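Local coordinates for protein sugar kinase, pfkB family (Thermotoga maritima, PDB 2AJR) that probably phosphorylates a sugar phosphate at the expense of ATP, as a presumed phosphofructokinase of the PfkB family of carbohydrate kinases, at residues 149-154 against 278-283. Sequence-based numbering, arbitrary orientation.
Sequences CVVISG and GMVYYF
Val280 reaches from helix 271-286 onto strand 149-153 and divides its two methyls between Cys149 and Val151. The bond to CB is directed at the strand, and there the side chain forks. CG1, anti to the backbone N (chi1 -178°), ends 4.0 Å from Cys149 SG, while CG2, anti to the carbonyl carbon, lies 3.8 Å from CG2 of Val151, the two valines meeting at a slant. A beta-branched residue suits this place because one short side chain can touch two strand residues that face the same way. Cys149 and Val151 are such a pair, with Val150 between them turned to the other face of the sheet. Val151, beta-branched too, suits an extended strand and offers the helix a methyl. One turn farther along the helix, the ring of Phe283 approaches Cys149 obliquely, CE2 4.3 Å from Cys149 CB; long and flat, it also stacks on Phe178 of the next strand. Compact Cys149 fits by meeting Val280 with SG and Phe283 with CB, its thiol apolar enough for burial.

The helix runs nearly antiparallel to the strand, at 171°, in the helix-on-sheet packing of the ribokinase-like alpha/beta fold. The backbones of Cys149 and Val151 bond to strand 14-18, whereas no hydrogen bond joins strand and helix. The valines and cysteine are buried, Phe283 partly open to solvent; van der Waals contact and exclusion of water, with little directional preference, hold the helix here.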
loop_
_atom_site.group_PDB
_atom_site.type_symbol
_atom_site.label_atom_id
_atom_site.label_comp_id
_atom_site.label_asym_id
_atom_site.label_seq_id
_atom_site.Cartn_x
_atom_site.Cartn_y
_atom_site.Cartn_z
ATOM N N CYS A 149 -32.988 -6.661 10.046
ATOM C CA CYS A 149 -32.686 -6.210 8.691
ATOM C C CYS A 149 -31.234 -6.436 8.282
ATOM O O CYS A 149 -30.352 -6.529 9.118
ATOM C CB CYS A 149 -33.046 -4.738 8.542
ATOM S SG CYS A 149 -31.820 -3.636 9.153
ATOM N N VAL A 150 -30.996 -6.484 6.976
ATOM C CA VAL A 150 -29.689 -6.831 6.420
ATOM C C VAL A 150 -29.216 -5.788 5.404
ATOM O O VAL A 150 -30.027 -5.209 4.670
ATOM C CB VAL A 150 -29.730 -8.224 5.733
ATOM C CG1 VAL A 150 -30.575 -8.176 4.459
ATOM C CG2 VAL A 150 -28.333 -8.723 5.415
ATOM N N VAL A 151 -27.899 -5.562 5.375
ATOM C CA VAL A 151 -27.266 -4.651 4.432
ATOM C C VAL A 151 -26.249 -5.413 3.623
ATOM O O VAL A 151 -25.303 -5.959 4.190
ATOM C CB VAL A 151 -26.512 -3.528 5.136
ATOM C CG1 VAL A 151 -25.804 -2.644 4.102
ATOM C CG2 VAL A 151 -27.457 -2.736 6.032
ATOM N N ILE A 152 -26.451 -5.454 2.307
ATOM C CA ILE A 152 -25.553 -6.146 1.399
ATOM C C ILE A 152 -24.961 -5.104 0.475
ATOM O O ILE A 152 -25.657 -4.575 -0.382
ATOM C CB ILE A 152 -26.283 -7.178 0.535
ATOM C CG1 ILE A 152 -26.922 -8.257 1.405
ATOM C CG2 ILE A 152 -25.300 -7.804 -0.439
ATOM C CD1 ILE A 152 -28.268 -8.722 0.898
ATOM N N SER A 153 -23.680 -4.790 0.641
ATOM C CA SER A 153 -23.092 -3.748 -0.185
ATOM C C SER A 153 -21.647 -4.011 -0.572
ATOM O O SER A 153 -20.933 -4.768 0.086
ATOM C CB SER A 153 -23.251 -2.382 0.484
ATOM O OG SER A 153 -22.577 -2.352 1.713
ATOM N N GLY A 154 -21.254 -3.400 -1.688
ATOM C CA GLY A 154 -19.889 -3.443 -2.160
ATOM C C GLY A 154 -19.632 -4.605 -3.090
ATOM O O GLY A 154 -20.509 -5.405 -3.374
ATOM N N GLY A 278 -27.153 5.801 7.955
ATOM C CA GLY A 278 -28.163 6.734 8.406
ATOM C C GLY A 278 -29.543 6.185 8.133
ATOM O O GLY A 278 -30.399 6.199 9.008
HETATM N N MSE A 279 -29.751 5.685 6.921
HETATM C CA MSE A 279 -31.024 5.091 6.556
HETATM C C MSE A 279 -31.354 3.904 7.441
HETATM O O MSE A 279 -32.484 3.786 7.907
HETATM C CB MSE A 279 -31.029 4.661 5.093
HETATM C CG MSE A 279 -31.040 5.819 4.145
HETATM SE SE MSE A 279 -31.359 5.294 2.287
HETATM C CE MSE A 279 -33.267 5.770 2.118
ATOM N N VAL A 280 -30.378 3.032 7.674
ATOM C CA VAL A 280 -30.618 1.879 8.536
ATOM C C VAL A 280 -31.061 2.366 9.919
ATOM O O VAL A 280 -32.093 1.929 10.425
ATOM C CB VAL A 280 -29.394 0.931 8.643
ATOM C CG1 VAL A 280 -29.732 -0.270 9.525
ATOM C CG2 VAL A 280 -28.986 0.457 7.272
ATOM N N TYR A 281 -30.313 3.303 10.494
ATOM C CA TYR A 281 -30.652 3.899 11.793
ATOM C C TYR A 281 -32.066 4.487 11.825
ATOM O O TYR A 281 -32.783 4.313 12.810
ATOM C CB TYR A 281 -29.643 4.990 12.163
ATOM C CG TYR A 281 -29.956 5.753 13.434
ATOM C CD1 TYR A 281 -29.503 5.301 14.665
ATOM C CD2 TYR A 281 -30.688 6.940 13.406
ATOM C CE1 TYR A 281 -29.779 5.994 15.845
ATOM C CE2 TYR A 281 -30.963 7.649 14.589
ATOM C CZ TYR A 281 -30.505 7.162 15.799
ATOM O OH TYR A 281 -30.761 7.829 16.967
ATOM N N TYR A 282 -32.453 5.194 10.773
ATOM C CA TYR A 282 -33.753 5.850 10.755
ATOM C C TYR A 282 -34.849 4.807 10.733
ATOM O O TYR A 282 -35.852 4.935 11.436
ATOM C CB TYR A 282 -33.923 6.772 9.536
ATOM C CG TYR A 282 -35.166 7.644 9.628
ATOM C CD1 TYR A 282 -36.433 7.141 9.341
ATOM C CD2 TYR A 282 -35.069 8.972 10.027
ATOM C CE1 TYR A 282 -37.576 7.948 9.456
ATOM C CE2 TYR A 282 -36.199 9.786 10.139
ATOM C CZ TYR A 282 -37.444 9.277 9.856
ATOM O OH TYR A 282 -38.533 10.116 9.969
ATOM N N PHE A 283 -34.663 3.799 9.888
ATOM C CA PHE A 283 -35.591 2.682 9.805
ATOM C C PHE A 283 -35.764 2.050 11.186
ATOM O O PHE A 283 -36.886 1.971 11.696
ATOM C CB PHE A 283 -35.090 1.651 8.796
ATOM C CG PHE A 283 -35.953 0.433 8.695
ATOM C CD1 PHE A 283 -37.240 0.526 8.218
ATOM C CD2 PHE A 283 -35.471 -0.806 9.068
ATOM C CE1 PHE A 283 -38.035 -0.590 8.119
ATOM C CE2 PHE A 283 -36.264 -1.922 8.971
ATOM C CZ PHE A 283 -37.547 -1.813 8.494
#